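Endo-beta-1,4-mannanase (PDB 4CD6) probably hydrolyses internal beta-1,4-mannosidic bonds of mannans, as a glycoside hydrolase of family 113 with a TIM-barrel fold. Local coordinates at residues R33-A38 / W281-K286; C234-G239 / S294-Y299; W285-R290 / S298-G303. One frame throughout, in Å; residues are numbered along the deposited sequence. Where two conformers were deposited one is given.

Contact 1 (R33-A38 / W281-K286); sequences RASMRA and WEWPWK. With BMA (beta-D-mannopyranose), chain C; IFM (5-hydroxymethyl-3,4-dihydroxypiperidine), chain B.
Ser35 OG donates to Pro284 O across 2.7 Å, and the C=O...OG angle of 167° puts the hydroxyl almost straight off the end of that carbonyl. The second polar link runs the other way: Trp283 NE1 donates to Ser35 O at 3.1 Å, but its N-H...O angle of only 134° makes this bond weak. OG stands anti to the backbone N (chi1 173°), which places it on the carbonyl side of Ser35, where OG and O face the neighbouring partners Pro284 and Trp283. The two parts belong to a TIM barrel. Residues 33-38 lie on helix 30-40, which follows the first strand, while residues 281-286 carry the chain out of the eighth strand, 275-283, so the contact sits where the barrel closes. Packing around the polar pair is light: Ser35 CB comes within 3.4 Å of Trp285 O, and Ala38 CB reaches Trp283 CZ2 at 4.0 Å. Trp283 itself is buried, against Met16 of strand 13-18 and Leu39 of the same helix. On the far side of residues 281-286 the chain faces the sugar site, past a cis peptide between Trp281 and Glu282. C5 of the bound piperidine lies over one face of the Trp281 indole near its rim, 3.6 Å above the plane, and Glu282 CB lies off-centre on the opposite face, while the mannose O2 donates to Glu282 OE2 at 2.6 Å. Trp281 NE1 offers the same O2 a weak bond.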
loop_
_atom_site.group_PDB
_atom_site.type_symbol
_atom_site.label_atom_id
_atom_site.label_comp_id
_atom_site.label_asym_id
_atom_site.label_seq_id
_atom_site.Cartn_x
_atom_site.Cartn_y
_atom_site.Cartn_z
ATOM N N ARG A 33 -6.593 17.930 -4.675
ATOM C CA ARG A 33 -5.440 18.822 -4.446
ATOM C C ARG A 33 -5.464 19.329 -3.012
ATOM O O ARG A 33 -4.431 19.385 -2.357
ATOM C CB ARG A 33 -5.376 20.000 -5.447
ATOM C CG ARG A 33 -5.064 19.603 -6.900
ATOM C CD ARG A 33 -4.199 20.626 -7.709
ATOM N NE ARG A 33 -3.224 19.825 -8.475
ATOM C CZ ARG A 33 -1.930 20.095 -8.688
ATOM N NH1 ARG A 33 -1.362 21.200 -8.222
ATOM N NH2 ARG A 33 -1.185 19.218 -9.398
ATOM N N ALA A 34 -6.638 19.692 -2.525
ATOM C CA ALA A 34 -6.801 20.157 -1.154
ATOM C C ALA A 34 -6.513 19.062 -0.155
ATOM O O ALA A 34 -5.944 19.317 0.900
ATOM C CB ALA A 34 -8.228 20.698 -0.931
ATOM N N SER A 35 -6.924 17.844 -0.482
ATOM C CA SER A 35 -6.737 16.729 0.420
ATOM C C SER A 35 -5.222 16.418 0.516
ATOM O O SER A 35 -4.721 16.150 1.594
ATOM C CB SER A 35 -7.529 15.511 -0.033
ATOM O OG SER A 35 -7.216 14.394 0.774
ATOM N N MET A 36 -4.526 16.503 -0.610
ATOM C CA MET A 36 -3.081 16.255 -0.629
ATOM C C MET A 36 -2.336 17.329 0.153
ATOM O O MET A 36 -1.410 17.017 0.899
ATOM C CB MET A 36 -2.568 16.151 -2.057
ATOM C CG MET A 36 -1.058 15.940 -2.207
ATOM S SD MET A 36 -0.518 14.363 -1.541
ATOM C CE MET A 36 -0.912 13.313 -2.946
ATOM N N ARG A 37 -2.756 18.579 0.029
ATOM C CA ARG A 37 -2.183 19.651 0.846
ATOM C C ARG A 37 -2.375 19.367 2.328
ATOM O O ARG A 37 -1.495 19.550 3.111
ATOM C CB ARG A 37 -2.772 21.026 0.495
ATOM C CG ARG A 37 -2.399 21.525 -0.890
ATOM C CD ARG A 37 -2.865 22.945 -1.136
ATOM N NE ARG A 37 -2.493 23.390 -2.467
ATOM C CZ ARG A 37 -3.295 23.435 -3.525
ATOM N NH1 ARG A 37 -4.573 23.061 -3.453
ATOM N NH2 ARG A 37 -2.803 23.870 -4.674
ATOM N N ALA A 38 -3.541 18.892 2.729
ATOM C CA ALA A 38 -3.748 18.544 4.136
ATOM C C ALA A 38 -2.862 17.384 4.600
ATOM O O ALA A 38 -2.292 17.394 5.713
ATOM C CB ALA A 38 -5.215 18.196 4.361
ATOM N N TRP A 281 -2.526 3.388 6.059
ATOM C CA TRP A 281 -3.715 3.163 5.220
ATOM C C TRP A 281 -4.842 3.821 5.979
ATOM O O TRP A 281 -5.091 3.419 7.101
ATOM C CB TRP A 281 -4.012 1.675 5.069
ATOM C CG TRP A 281 -5.034 1.384 4.025
ATOM C CD1 TRP A 281 -6.393 1.249 4.218
ATOM C CD2 TRP A 281 -4.818 1.222 2.621
ATOM N NE1 TRP A 281 -7.011 1.012 3.027
ATOM C CE2 TRP A 281 -6.068 0.985 2.033
ATOM C CE3 TRP A 281 -3.682 1.248 1.805
ATOM C CZ2 TRP A 281 -6.214 0.793 0.665
ATOM C CZ3 TRP A 281 -3.824 1.043 0.453
ATOM C CH2 TRP A 281 -5.082 0.813 -0.110
ATOM N N GLU A 282 -5.512 4.847 5.457
ATOM C CA GLU A 282 -5.332 5.483 4.166
ATOM C C GLU A 282 -5.907 6.887 4.267
ATOM O O GLU A 282 -6.497 7.258 5.297
ATOM C CB GLU A 282 -6.055 4.698 3.047
ATOM C CG GLU A 282 -7.578 4.628 3.271
ATOM C CD GLU A 282 -8.352 3.984 2.149
ATOM O OE1 GLU A 282 -7.997 4.181 0.979
ATOM O OE2 GLU A 282 -9.367 3.328 2.455
ATOM N N TRP A 283 -5.794 7.632 3.175
ATOM C CA TRP A 283 -6.253 9.031 3.092
ATOM C C TRP A 283 -7.086 9.194 1.831
ATOM O O TRP A 283 -6.641 8.853 0.764
ATOM C CB TRP A 283 -5.028 9.938 3.025
ATOM C CG TRP A 283 -5.241 11.408 3.362
ATOM C CD1 TRP A 283 -5.622 12.393 2.510
ATOM C CD2 TRP A 283 -5.001 12.038 4.624
ATOM N NE1 TRP A 283 -5.663 13.609 3.167
ATOM C CE2 TRP A 283 -5.300 13.410 4.474
ATOM C CE3 TRP A 283 -4.597 11.569 5.882
ATOM C CZ2 TRP A 283 -5.165 14.319 5.518
ATOM C CZ3 TRP A 283 -4.485 12.482 6.928
ATOM C CH2 TRP A 283 -4.754 13.842 6.733
ATOM N N PRO A 284 -8.329 9.707 1.941
ATOM C CA PRO A 284 -9.195 9.795 0.764
ATOM C C PRO A 284 -8.887 10.962 -0.164
ATOM O O PRO A 284 -8.441 11.992 0.307
ATOM C CB PRO A 284 -10.572 10.013 1.385
ATOM C CG PRO A 284 -10.284 10.794 2.635
ATOM C CD PRO A 284 -8.926 10.323 3.124
ATOM N N TRP A 285 -9.157 10.824 -1.464
ATOM C CA TRP A 285 -9.025 11.979 -2.371
ATOM C C TRP A 285 -10.045 13.078 -2.015
ATOM O O TRP A 285 -9.783 14.262 -2.246
ATOM C CB TRP A 285 -9.133 11.585 -3.854
ATOM C CG TRP A 285 -10.477 11.115 -4.285
ATOM C CD1 TRP A 285 -10.873 9.832 -4.458
ATOM C CD2 TRP A 285 -11.610 11.943 -4.622
ATOM N NE1 TRP A 285 -12.195 9.797 -4.866
ATOM C CE2 TRP A 285 -12.658 11.081 -4.987
ATOM C CE3 TRP A 285 -11.821 13.330 -4.671
ATOM C CZ2 TRP A 285 -13.932 11.553 -5.367
ATOM C CZ3 TRP A 285 -13.095 13.797 -5.051
ATOM C CH2 TRP A 285 -14.116 12.908 -5.395
ATOM N N LYS A 286 -11.187 12.691 -1.442
ATOM C CA LYS A 286 -12.222 13.647 -1.002
ATOM C C LYS A 286 -12.236 13.643 0.514
ATOM O O LYS A 286 -12.849 12.778 1.121
ATOM C CB LYS A 286 -13.599 13.240 -1.548
HETATM C C1 BMA C . -10.061 -1.211 1.220
HETATM C C2 BMA C . -10.594 0.169 1.566
HETATM C C3 BMA C . -12.001 0.244 0.981
HETATM C C4 BMA C . -11.957 -0.067 -0.509
HETATM C C5 BMA C . -11.211 -1.373 -0.836
HETATM C C6 BMA C . -11.134 -1.578 -2.356
HETATM O O2 BMA C . -9.751 1.215 1.029
HETATM O O3 BMA C . -12.571 1.538 1.159
HETATM O O4 BMA C . -13.296 -0.186 -0.981
HETATM O O5 BMA C . -9.916 -1.344 -0.202
HETATM O O6 BMA C . -10.380 -2.750 -2.711
HETATM O O4 IFM B . -8.667 -1.424 1.418
HETATM C C4 IFM B . -7.984 -2.683 1.572
HETATM C C3 IFM B . -7.063 -2.865 0.373
HETATM O O3 IFM B . -7.882 -3.098 -0.781
HETATM C C2 IFM B . -6.016 -3.978 0.542
HETATM N N IFM B . -5.526 -4.077 1.920
HETATM C C1 IFM B . -6.458 -3.967 3.053
HETATM C C5 IFM B . -7.223 -2.663 2.898
HETATM C C6 IFM B . -8.090 -2.334 4.114
HETATM O O6 IFM B . -9.174 -3.253 4.320
#

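Contact 2 (C234-G239 / S294-Y299); sequences CPSRSG and SEDGSY. With IFM (5-hydroxymethyl-3,4-dihydroxypiperidine), chain B.
Tyr299 and Pro235 pack together where the loops that follow the seventh and eighth strands of the TIM barrel meet beside the sugar site. The tyrosine can be followed outward. Its CB rests against the backbone at Trp281 O and Glu282 N. With CG anti to the carbonyl carbon (chi1 -78°), the ring then runs alongside Pro235. Cys234 N lies at the ring edge, 3.5 Å from Tyr299 CD1, and Tyr299 CE1 touches Pro235 CD at 3.3 Å. Pro235 CG covers one face in a CH-pi contact, 3.8 Å from the Tyr299 ring centroid and 20° off the normal. Tyr299 CZ meets C6 of the bound piperidine at 3.4 Å, and at the tip Tyr299 OH is hydrogen-bonded to Pro244 O and lies 2.8 Å from O6 of the piperidine. The ring thus probably helps define the wall of this subsite. Further along the two loops, polar bonds join them. Ser236, the centre of an inverse gamma turn, sends its N to Ser298 O at 3.2 Å with an N-H...O angle of 162°, although the donor stands above the carbonyl plane. Its OG donates to Asp296 O at 2.8 Å. At the outer margin Arg237, whose NH1 is bonded to Gly251 O, lays one guanidinium face over Gly297 CA, though only in one of two conformers. Asp296 OD1, salt-bridged to Lys304, closes an Asx turn by accepting Ser298 N from above the carboxylate plane and takes Ser298 OG on its syn lone pair.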
loop_
_atom_site.group_PDB
_atom_site.type_symbol
_atom_site.label_atom_id
_atom_site.label_comp_id
_atom_site.label_asym_id
_atom_site.label_seq_id
_atom_site.Cartn_x
_atom_site.Cartn_y
_atom_site.Cartn_z
ATOM N N CYS A 234 -6.298 0.933 10.741
ATOM C CA CYS A 234 -7.475 0.355 11.418
ATOM C C CYS A 234 -8.639 1.319 11.226
ATOM O O CYS A 234 -8.442 2.538 11.376
ATOM C CB CYS A 234 -7.213 0.164 12.930
ATOM S SG CYS A 234 -8.514 -0.754 13.817
ATOM N N PRO A 235 -9.851 0.789 10.908
ATOM C CA PRO A 235 -11.026 1.643 10.876
ATOM C C PRO A 235 -11.405 2.097 12.258
ATOM O O PRO A 235 -11.206 1.359 13.227
ATOM C CB PRO A 235 -12.125 0.726 10.351
ATOM C CG PRO A 235 -11.434 -0.420 9.695
ATOM C CD PRO A 235 -10.145 -0.575 10.442
ATOM N N SER A 236 -11.981 3.290 12.349
ATOM C CA SER A 236 -12.523 3.791 13.620
ATOM C C SER A 236 -13.946 3.275 13.795
ATOM O O SER A 236 -14.900 4.056 13.734
ATOM C CB SER A 236 -12.526 5.317 13.639
ATOM O OG SER A 236 -13.006 5.827 12.409
ATOM N N ARG A 237 -14.073 1.954 13.965
ATOM C CA ARG A 237 -15.354 1.299 14.274
ATOM C C ARG A 237 -15.182 0.348 15.436
ATOM O O ARG A 237 -14.098 -0.213 15.654
ATOM C CB ARG A 237 -15.915 0.530 13.077
ATOM C CG ARG A 237 -16.608 1.434 12.075
ATOM C CD ARG A 237 -17.271 0.687 10.923
ATOM N NE ARG A 237 -17.604 1.671 9.892
ATOM C CZ ARG A 237 -18.590 2.553 9.993
ATOM N NH1 ARG A 237 -19.374 2.556 11.059
ATOM N NH2 ARG A 237 -18.794 3.421 9.022
ATOM N N SER A 238 -16.252 0.172 16.191
ATOM C CA SER A 238 -16.276 -0.711 17.332
ATOM C C SER A 238 -15.783 -2.132 16.976
ATOM O O SER A 238 -16.241 -2.737 15.993
ATOM C CB SER A 238 -17.712 -0.769 17.872
ATOM O OG SER A 238 -17.736 -1.490 19.082
ATOM N N GLY A 239 -14.845 -2.654 17.768
ATOM C CA GLY A 239 -14.304 -4.021 17.558
ATOM C C GLY A 239 -13.273 -4.184 16.436
ATOM O O GLY A 239 -12.718 -5.272 16.259
ATOM N N SER A 294 -15.646 12.991 14.015
ATOM C CA SER A 294 -16.249 12.157 15.071
ATOM C C SER A 294 -17.342 11.229 14.535
ATOM O O SER A 294 -17.708 10.248 15.195
ATOM C CB SER A 294 -16.815 13.028 16.201
ATOM O OG SER A 294 -17.919 13.792 15.748
ATOM N N GLU A 295 -17.842 11.549 13.337
ATOM C CA GLU A 295 -18.867 10.765 12.651
ATOM C C GLU A 295 -18.301 9.835 11.555
ATOM O O GLU A 295 -19.056 9.220 10.813
ATOM C CB GLU A 295 -19.916 11.719 12.036
ATOM C CG GLU A 295 -20.635 12.633 13.038
ATOM C CD GLU A 295 -20.159 14.088 13.012
ATOM O OE1 GLU A 295 -19.099 14.392 13.593
ATOM O OE2 GLU A 295 -20.856 14.943 12.413
ATOM N N ASP A 296 -16.979 9.717 11.457
ATOM C CA ASP A 296 -16.365 8.949 10.370
ATOM C C ASP A 296 -15.830 7.603 10.873
ATOM O O ASP A 296 -15.096 7.545 11.867
ATOM C CB ASP A 296 -15.249 9.781 9.719
ATOM C CG ASP A 296 -14.639 9.100 8.534
ATOM O OD1 ASP A 296 -13.680 8.329 8.745
ATOM O OD2 ASP A 296 -15.102 9.332 7.392
ATOM N N GLY A 297 -16.226 6.526 10.184
ATOM C CA GLY A 297 -15.793 5.155 10.497
ATOM C C GLY A 297 -14.652 4.600 9.622
ATOM O O GLY A 297 -14.305 3.416 9.715
ATOM N N SER A 298 -14.071 5.448 8.774
ATOM C CA SER A 298 -13.062 4.997 7.814
ATOM C C SER A 298 -11.698 4.767 8.459
ATOM O O SER A 298 -11.506 4.987 9.665
ATOM C CB SER A 298 -12.922 5.982 6.653
ATOM O OG SER A 298 -12.151 7.108 7.026
ATOM N N TYR A 299 -10.774 4.289 7.632
ATOM C CA TYR A 299 -9.356 4.162 8.002
ATOM C C TYR A 299 -8.651 5.510 8.205
ATOM O O TYR A 299 -7.555 5.569 8.795
ATOM C CB TYR A 299 -8.631 3.379 6.899
ATOM C CG TYR A 299 -8.847 1.907 6.937
ATOM C CD1 TYR A 299 -8.060 1.093 7.727
ATOM C CD2 TYR A 299 -9.811 1.297 6.125
ATOM C CE1 TYR A 299 -8.246 -0.290 7.746
ATOM C CE2 TYR A 299 -9.987 -0.070 6.132
ATOM C CZ TYR A 299 -9.223 -0.867 6.949
ATOM O OH TYR A 299 -9.442 -2.243 6.954
HETATM O O4 IFM B . -8.667 -1.424 1.418
HETATM C C4 IFM B . -7.984 -2.683 1.572
HETATM C C3 IFM B . -7.063 -2.865 0.373
HETATM O O3 IFM B . -7.882 -3.098 -0.781
HETATM C C2 IFM B . -6.016 -3.978 0.542
HETATM N N IFM B . -5.526 -4.077 1.920
HETATM C C1 IFM B . -6.458 -3.967 3.053
HETATM C C5 IFM B . -7.223 -2.663 2.898
HETATM C C6 IFM B . -8.090 -2.334 4.114
HETATM O O6 IFM B . -9.174 -3.253 4.320
HETATM O O HOH W 1 -5.792 3.817 9.739
#

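Contact 3 (W285-R290 / S298-G303); sequences WKLYPR and SYCIYG. With IFM (5-hydroxymethyl-3,4-dihydroxypiperidine), chain B.
Leu287 lies perpendicular to Tyr302 on the enclosed side of this contact and sets CD2 over the ring face, 3.8 Å from the centroid of the Tyr302 ring and 19° off its normal. Its other methyl, CD1, reaches Cys300 SG at 4.0 Å. Tyr288 and Tyr302 run past one another antiparallel, their ring planes inclined by 51°, an oblique pairing rather than a stack. Tyr288 OH donates to Tyr302 O at 2.7 Å, in the carbonyl plane and on a lone pair, and also touches Cys300 CB at 3.5 Å. In return Tyr288 O lies in plane at the edge of the Tyr302 ring, 3.4 Å from CE2. An ST turn shapes the near end of 298-303, with Ser298 OG accepting Cys300 N while donating to Asp296 OD1.

The solvent side is the rim formed by Arg290, an exposed residue that approaches Tyr302 from the other side of the ring than Leu287. A bend at chi3 (47°) folds the side chain back toward the ring, but the cation-pi contact is off-centre, with Arg290 CZ 4.6 Å from the Tyr302 centroid. Its NH2 has a stronger partner in the salt bridge to Glu307.

These are two limbs of the loop between strand 275-283 and helix 305-318. Leu287 leans on Ser35 and Ala38 of helix 30-40, and Ile301 packs on Gln258 and Tyr262 of helix 255-268 and on Ala306 and Val310 of helix 305-318.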
loop_
_atom_site.group_PDB
_atom_site.type_symbol
_atom_site.label_atom_id
_atom_site.label_comp_id
_atom_site.label_asym_id
_atom_site.label_seq_id
_atom_site.Cartn_x
_atom_site.Cartn_y
_atom_site.Cartn_z
ATOM N N TRP A 285 -9.157 10.824 -1.464
ATOM C CA TRP A 285 -9.025 11.979 -2.371
ATOM C C TRP A 285 -10.045 13.078 -2.015
ATOM O O TRP A 285 -9.783 14.262 -2.246
ATOM C CB TRP A 285 -9.133 11.585 -3.854
ATOM C CG TRP A 285 -10.477 11.115 -4.285
ATOM C CD1 TRP A 285 -10.873 9.832 -4.458
ATOM C CD2 TRP A 285 -11.610 11.943 -4.622
ATOM N NE1 TRP A 285 -12.195 9.797 -4.866
ATOM C CE2 TRP A 285 -12.658 11.081 -4.987
ATOM C CE3 TRP A 285 -11.821 13.330 -4.671
ATOM C CZ2 TRP A 285 -13.932 11.553 -5.367
ATOM C CZ3 TRP A 285 -13.095 13.797 -5.051
ATOM C CH2 TRP A 285 -14.116 12.908 -5.395
ATOM N N LYS A 286 -11.187 12.691 -1.442
ATOM C CA LYS A 286 -12.222 13.647 -1.002
ATOM C C LYS A 286 -12.236 13.643 0.514
ATOM O O LYS A 286 -12.849 12.778 1.121
ATOM C CB LYS A 286 -13.599 13.240 -1.548
ATOM N N LEU A 287 -11.541 14.595 1.129
ATOM C CA LEU A 287 -11.339 14.601 2.580
ATOM C C LEU A 287 -12.453 15.338 3.282
ATOM O O LEU A 287 -12.753 16.474 2.954
ATOM C CB LEU A 287 -10.007 15.295 2.935
ATOM C CG LEU A 287 -9.539 15.293 4.388
ATOM C CD1 LEU A 287 -9.296 13.866 4.849
ATOM C CD2 LEU A 287 -8.263 16.106 4.534
ATOM N N TYR A 288 -13.031 14.702 4.284
ATOM C CA TYR A 288 -14.089 15.334 5.083
ATOM C C TYR A 288 -13.545 16.501 5.930
ATOM O O TYR A 288 -12.370 16.498 6.301
ATOM C CB TYR A 288 -14.744 14.302 6.009
ATOM C CG TYR A 288 -13.755 13.499 6.834
ATOM C CD1 TYR A 288 -13.251 13.988 8.052
ATOM C CD2 TYR A 288 -13.312 12.251 6.396
ATOM C CE1 TYR A 288 -12.342 13.261 8.798
ATOM C CE2 TYR A 288 -12.377 11.530 7.137
ATOM C CZ TYR A 288 -11.909 12.029 8.335
ATOM O OH TYR A 288 -10.999 11.286 9.062
ATOM N N PRO A 289 -14.396 17.505 6.238
ATOM C CA PRO A 289 -13.949 18.534 7.193
ATOM C C PRO A 289 -13.601 17.933 8.556
ATOM O O PRO A 289 -14.164 16.897 8.928
ATOM C CB PRO A 289 -15.162 19.482 7.317
ATOM C CG PRO A 289 -16.290 18.845 6.555
ATOM C CD PRO A 289 -15.683 17.846 5.607
ATOM N N ARG A 290 -12.696 18.568 9.305
ATOM C CA ARG A 290 -12.256 17.987 10.579
ATOM C C ARG A 290 -13.402 17.835 11.555
ATOM O O ARG A 290 -13.358 16.929 12.387
ATOM C CB ARG A 290 -11.180 18.803 11.301
ATOM C CG ARG A 290 -10.243 19.642 10.462
ATOM C CD ARG A 290 -9.227 20.318 11.372
ATOM N NE ARG A 290 -8.652 19.362 12.318
ATOM C CZ ARG A 290 -7.499 18.721 12.154
ATOM N NH1 ARG A 290 -6.740 18.931 11.089
ATOM N NH2 ARG A 290 -7.093 17.873 13.082
ATOM N N SER A 298 -14.071 5.448 8.774
ATOM C CA SER A 298 -13.062 4.997 7.814
ATOM C C SER A 298 -11.698 4.767 8.459
ATOM O O SER A 298 -11.506 4.987 9.665
ATOM C CB SER A 298 -12.922 5.982 6.653
ATOM O OG SER A 298 -12.151 7.108 7.026
ATOM N N TYR A 299 -10.774 4.289 7.632
ATOM C CA TYR A 299 -9.356 4.162 8.002
ATOM C C TYR A 299 -8.651 5.510 8.205
ATOM O O TYR A 299 -7.555 5.569 8.795
ATOM C CB TYR A 299 -8.631 3.379 6.899
ATOM C CG TYR A 299 -8.847 1.907 6.937
ATOM C CD1 TYR A 299 -8.060 1.093 7.727
ATOM C CD2 TYR A 299 -9.811 1.297 6.125
ATOM C CE1 TYR A 299 -8.246 -0.290 7.746
ATOM C CE2 TYR A 299 -9.987 -0.070 6.132
ATOM C CZ TYR A 299 -9.223 -0.867 6.949
ATOM O OH TYR A 299 -9.442 -2.243 6.954
ATOM N N CYS A 300 -9.214 6.589 7.688
ATOM C CA CYS A 300 -8.558 7.887 7.805
ATOM C C CYS A 300 -8.393 8.305 9.279
ATOM O O CYS A 300 -9.295 8.125 10.097
ATOM C CB CYS A 300 -9.287 8.968 6.993
ATOM S SG CYS A 300 -8.326 10.472 6.810
ATOM N N ILE A 301 -7.213 8.821 9.618
ATOM C CA ILE A 301 -6.960 9.280 10.975
ATOM C C ILE A 301 -7.278 10.768 11.168
ATOM O O ILE A 301 -7.256 11.248 12.297
ATOM C CB ILE A 301 -5.510 9.017 11.434
ATOM C CG1 ILE A 301 -4.483 9.781 10.586
ATOM C CG2 ILE A 301 -5.224 7.519 11.441
ATOM C CD1 ILE A 301 -3.069 9.556 11.078
ATOM N N TYR A 302 -7.559 11.489 10.079
ATOM C CA TYR A 302 -7.705 12.964 10.108
ATOM C C TYR A 302 -8.817 13.401 11.044
ATOM O O TYR A 302 -9.942 12.921 10.925
ATOM C CB TYR A 302 -8.033 13.468 8.698
ATOM C CG TYR A 302 -8.116 14.983 8.500
ATOM C CD1 TYR A 302 -7.007 15.802 8.733
ATOM C CD2 TYR A 302 -9.294 15.580 8.029
ATOM C CE1 TYR A 302 -7.066 17.166 8.517
ATOM C CE2 TYR A 302 -9.375 16.954 7.816
ATOM C CZ TYR A 302 -8.259 17.742 8.051
ATOM O OH TYR A 302 -8.330 19.095 7.839
ATOM N N GLY A 303 -8.502 14.306 11.972
ATOM C CA GLY A 303 -9.510 14.864 12.892
ATOM C C GLY A 303 -9.801 13.956 14.068
ATOM O O GLY A 303 -10.595 14.307 14.921
HETATM O O4 IFM B . -8.667 -1.424 1.418
HETATM C C4 IFM B . -7.984 -2.683 1.572
HETATM C C3 IFM B . -7.063 -2.865 0.373
HETATM O O3 IFM B . -7.882 -3.098 -0.781
HETATM C C2 IFM B . -6.016 -3.978 0.542
HETATM N N IFM B . -5.526 -4.077 1.920
HETATM C C1 IFM B . -6.458 -3.967 3.053
HETATM C C5 IFM B . -7.223 -2.663 2.898
HETATM C C6 IFM B . -8.090 -2.334 4.114
HETATM O O6 IFM B . -9.174 -3.253 4.320
#

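All three contacts involve the end of strand 275-283 and the loop that follows it. Contact 1 ties its start to helix 30-40, contact 3 folds it on itself, and contact 2 joins it to the loop after strand 227-232. Along the chain come 33-38, 234-239, 281-286, 285-290, 294-299 and 298-303, so contacts 1 and 2 alternate, while contact 3 shares Trp285 and Lys286 with contact 1 and Ser298 and Tyr299 with contact 2. Centres of 1 and 3 are about 8 Å apart, 2 and 3 about 11 Å, 1 and 2 about 17 Å. The strand end brings Trp281 and Glu282, and the loop Tyr299, to the bound mannose and piperidine.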